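KmHsv2 (Kluyveromyces marxianus, PDB 3VU4) probably binds phosphoinositides at membranes, as a seven-bladed beta-propeller of the PROPPIN family related to the autophagy protein Atg18. Local coordinates at residues C33-T38 against F42-V47. Residues are numbered along the deposited sequence; the frame is centred on the assembly and turned at random.
Sequences CLILST and FEIYNV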
ATOM      1  N   CYS A  33       7.834   5.323  -8.053  1.00 48.90           N
ATOM      2  CA  CYS A  33       8.025   6.688  -7.572  1.00 47.35           C
ATOM      3  C   CYS A  33       7.344   6.918  -6.235  1.00 45.80           C
ATOM      4  O   CYS A  33       6.383   6.228  -5.875  1.00 44.23           O
ATOM      5  CB  CYS A  33       7.456   7.702  -8.568  1.00 48.86           C
ATOM      6  SG  CYS A  33       8.312   7.790 -10.139  1.00 53.52           S
ATOM      7  N   LEU A  34       7.850   7.913  -5.513  1.00 44.39           N
ATOM      8  CA  LEU A  34       7.308   8.307  -4.221  1.00 41.14           C
ATOM      9  C   LEU A  34       7.107   9.809  -4.265  1.00 40.45           C
ATOM     10  O   LEU A  34       7.987  10.537  -4.717  1.00 38.89           O
ATOM     11  CB  LEU A  34       8.289   7.977  -3.090  1.00 39.96           C
ATOM     12  CG  LEU A  34       7.964   8.575  -1.713  1.00 38.18           C
ATOM     13  CD1 LEU A  34       6.820   7.805  -1.053  1.00 38.05           C
ATOM     14  CD2 LEU A  34       9.204   8.520  -0.843  1.00 38.39           C
ATOM     15  N   ILE A  35       5.942  10.273  -3.831  1.00 40.54           N
ATOM     16  CA  ILE A  35       5.705  11.705  -3.792  1.00 40.07           C
ATOM     17  C   ILE A  35       5.600  12.050  -2.326  1.00 41.32           C
ATOM     18  O   ILE A  35       5.056  11.283  -1.526  1.00 39.43           O
ATOM     19  CB  ILE A  35       4.426  12.140  -4.537  1.00 39.81           C
ATOM     20  CG1 ILE A  35       4.305  13.665  -4.461  1.00 39.54           C
ATOM     21  CG2 ILE A  35       3.195  11.501  -3.933  1.00 36.28           C
ATOM     22  CD1 ILE A  35       3.516  14.272  -5.603  1.00 42.28           C
ATOM     23  N   LEU A  36       6.127  13.209  -1.969  1.00 43.51           N
ATOM     24  CA  LEU A  36       6.130  13.607  -0.579  1.00 46.26           C
ATOM     25  C   LEU A  36       5.903  15.107  -0.409  1.00 47.22           C
ATOM     26  O   LEU A  36       6.276  15.902  -1.269  1.00 46.47           O
ATOM     27  CB  LEU A  36       7.457  13.118   0.018  1.00 45.30           C
ATOM     28  CG  LEU A  36       8.413  13.835   0.954  1.00 48.25           C
ATOM     29  CD1 LEU A  36       9.570  12.869   1.221  1.00 46.44           C
ATOM     30  CD2 LEU A  36       8.939  15.120   0.331  1.00 47.94           C
ATOM     31  N   SER A  37       5.259  15.483   0.690  1.00 48.39           N
ATOM     32  CA  SER A  37       4.975  16.882   0.958  1.00 49.54           C
ATOM     33  C   SER A  37       5.528  17.358   2.301  1.00 52.08           C
ATOM     34  O   SER A  37       5.643  16.582   3.261  1.00 51.83           O
ATOM     35  CB  SER A  37       3.464  17.129   0.923  1.00 48.67           C
ATOM     36  OG  SER A  37       2.827  16.577   2.060  1.00 45.78           O
ATOM     37  N   THR A  38       5.867  18.645   2.354  1.00 53.29           N
ATOM     38  CA  THR A  38       6.391  19.275   3.559  1.00 54.95           C
ATOM     39  C   THR A  38       5.572  20.531   3.789  1.00 56.35           C
ATOM     40  O   THR A  38       4.561  20.756   3.120  1.00 57.88           O
ATOM     41  CB  THR A  38       7.853  19.697   3.393  1.00 55.69           C
ATOM     42  OG1 THR A  38       7.937  20.728   2.401  1.00 57.98           O
ATOM     43  CG2 THR A  38       8.708  18.519   2.961  1.00 55.94           C
ATOM     44  N   PHE A  42       6.315  20.004  -2.225  1.00 56.21           N
ATOM     45  CA  PHE A  42       6.065  18.595  -2.463  1.00 54.18           C
ATOM     46  C   PHE A  42       7.228  18.140  -3.335  1.00 52.94           C
ATOM     47  O   PHE A  42       7.697  18.884  -4.189  1.00 51.96           O
ATOM     48  CB  PHE A  42       4.679  18.346  -3.101  1.00 54.69           C
ATOM     49  CG  PHE A  42       4.584  18.605  -4.588  1.00 55.35           C
ATOM     50  CD1 PHE A  42       5.197  17.756  -5.510  1.00 55.24           C
ATOM     51  CD2 PHE A  42       3.788  19.644  -5.069  1.00 55.53           C
ATOM     52  CE1 PHE A  42       5.007  17.937  -6.892  1.00 54.95           C
ATOM     53  CE2 PHE A  42       3.595  19.829  -6.447  1.00 54.97           C
ATOM     54  CZ  PHE A  42       4.205  18.975  -7.355  1.00 53.20           C
ATOM     55  N   GLU A  43       7.723  16.936  -3.076  1.00 51.95           N
ATOM     56  CA  GLU A  43       8.861  16.396  -3.802  1.00 50.82           C
ATOM     57  C   GLU A  43       8.489  15.043  -4.375  1.00 50.80           C
ATOM     58  O   GLU A  43       7.616  14.358  -3.840  1.00 52.66           O
ATOM     59  CB  GLU A  43      10.038  16.221  -2.844  1.00 51.23           C
ATOM     60  CG  GLU A  43      10.215  17.370  -1.860  1.00 51.46           C
ATOM     61  CD  GLU A  43      10.909  18.567  -2.483  1.00 53.34           C
ATOM     62  OE1 GLU A  43      10.924  19.651  -1.852  1.00 52.85           O
ATOM     63  OE2 GLU A  43      11.451  18.415  -3.601  1.00 51.83           O
ATOM     64  N   ILE A  44       9.155  14.656  -5.456  1.00 49.26           N
ATOM     65  CA  ILE A  44       8.901  13.372  -6.087  1.00 47.21           C
ATOM     66  C   ILE A  44      10.235  12.691  -6.339  1.00 46.34           C
ATOM     67  O   ILE A  44      11.188  13.329  -6.785  1.00 45.92           O
ATOM     68  CB  ILE A  44       8.159  13.535  -7.426  1.00 48.18           C
ATOM     69  CG1 ILE A  44       6.813  14.220  -7.189  1.00 48.26           C
ATOM     70  CG2 ILE A  44       7.938  12.169  -8.072  1.00 47.69           C
ATOM     71  CD1 ILE A  44       6.073  14.567  -8.467  1.00 46.84           C
ATOM     72  N   TYR A  45      10.302  11.397  -6.042  1.00 45.55           N
ATOM     73  CA  TYR A  45      11.528  10.637  -6.238  1.00 45.91           C
ATOM     74  C   TYR A  45      11.277   9.335  -6.971  1.00 48.06           C
ATOM     75  O   TYR A  45      10.140   8.879  -7.105  1.00 49.07           O
ATOM     76  CB  TYR A  45      12.170  10.269  -4.895  1.00 43.17           C
ATOM     77  CG  TYR A  45      12.316  11.400  -3.906  1.00 43.42           C
ATOM     78  CD1 TYR A  45      11.202  11.911  -3.222  1.00 40.98           C
ATOM     79  CD2 TYR A  45      13.571  11.959  -3.644  1.00 40.15           C
ATOM     80  CE1 TYR A  45      11.338  12.950  -2.302  1.00 42.02           C
ATOM     81  CE2 TYR A  45      13.719  12.996  -2.731  1.00 41.59           C
ATOM     82  CZ  TYR A  45      12.604  13.486  -2.063  1.00 43.13           C
ATOM     83  OH  TYR A  45      12.763  14.497  -1.147  1.00 45.08           O
ATOM     84  N   ASN A  46      12.359   8.741  -7.449  1.00 50.07           N
ATOM     85  CA  ASN A  46      12.296   7.447  -8.090  1.00 51.92           C
ATOM     86  C   ASN A  46      12.651   6.565  -6.906  1.00 52.18           C
ATOM     87  O   ASN A  46      13.530   6.933  -6.124  1.00 51.62           O
ATOM     88  CB  ASN A  46      13.372   7.325  -9.154  1.00 56.40           C
ATOM     89  CG  ASN A  46      12.800   7.062 -10.509  1.00 60.42           C
ATOM     90  OD1 ASN A  46      12.100   7.906 -11.065  1.00 64.38           O
ATOM     91  ND2 ASN A  46      13.076   5.879 -11.052  1.00 62.20           N
ATOM     92  N   VAL A  47      11.981   5.432  -6.737  1.00 52.97           N
ATOM     93  CA  VAL A  47      12.300   4.574  -5.601  1.00 54.38           C
ATOM     94  C   VAL A  47      13.485   3.651  -5.874  1.00 54.73           C
ATOM     95  O   VAL A  47      14.264   3.355  -4.967  1.00 55.88           O
ATOM     96  CB  VAL A  47      11.083   3.742  -5.152  1.00 54.12           C
ATOM     97  CG1 VAL A  47       9.978   4.669  -4.680  1.00 55.64           C
ATOM     98  CG2 VAL A  47      10.591   2.886  -6.284  1.00 56.32           C
TER
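Leu34 and Tyr45 exchange two backbone hydrogen bonds, and Leu36 and Glu43 two more. Tyr45 N to Leu34 O is 2.8 Å, and Leu36 N to Glu43 O is 2.7 Å. The pairing is that of an antiparallel hairpin, with Ile35 facing Ile44 as a non-hydrogen-bonded pair between the two bonded ones.

Apolar packing differs on the two faces. On one, Ile35 CG1 stands anti to the backbone N (chi1 -178°), which sets it against Ile44, and an extended chi2 (154°) lets CD1 reach both Ile44 and Phe42. Ile35 CD1 lies 3.7 Å from Ile44 CG1 and 3.9 Å from Phe42 CD1. An alanine in place of Ile35 would probably leave a gap between Ile44 and the Phe42 ring and let that ring shift. On the other face, Leu36 splits its two methyls. Leu36 CD1 approaches Tyr45 CE1 at 3.9 Å, while CD2 rests against the aliphatic part of Glu43. Leu34 O lies at the edge of the Tyr45 ring, in its plane. At the far end of the pairing, Val47 CG1 meets Leu34 CB at 4.0 Å.

Two polar ends find partners outside the segments. Tyr45 OH hydrogen-bonds to Met354 O and its ring stacks with His52; Glu43 OE1 bonds to Ser41 OG.

This hairpin forms the two middle strands of a four-stranded propeller blade. Strand 24-27 flanks 33-37, and strand 50-57 flanks 41-47. Ile35 packs on Val64 and Ile44 on Met66, both in strand 63-66 of the next blade.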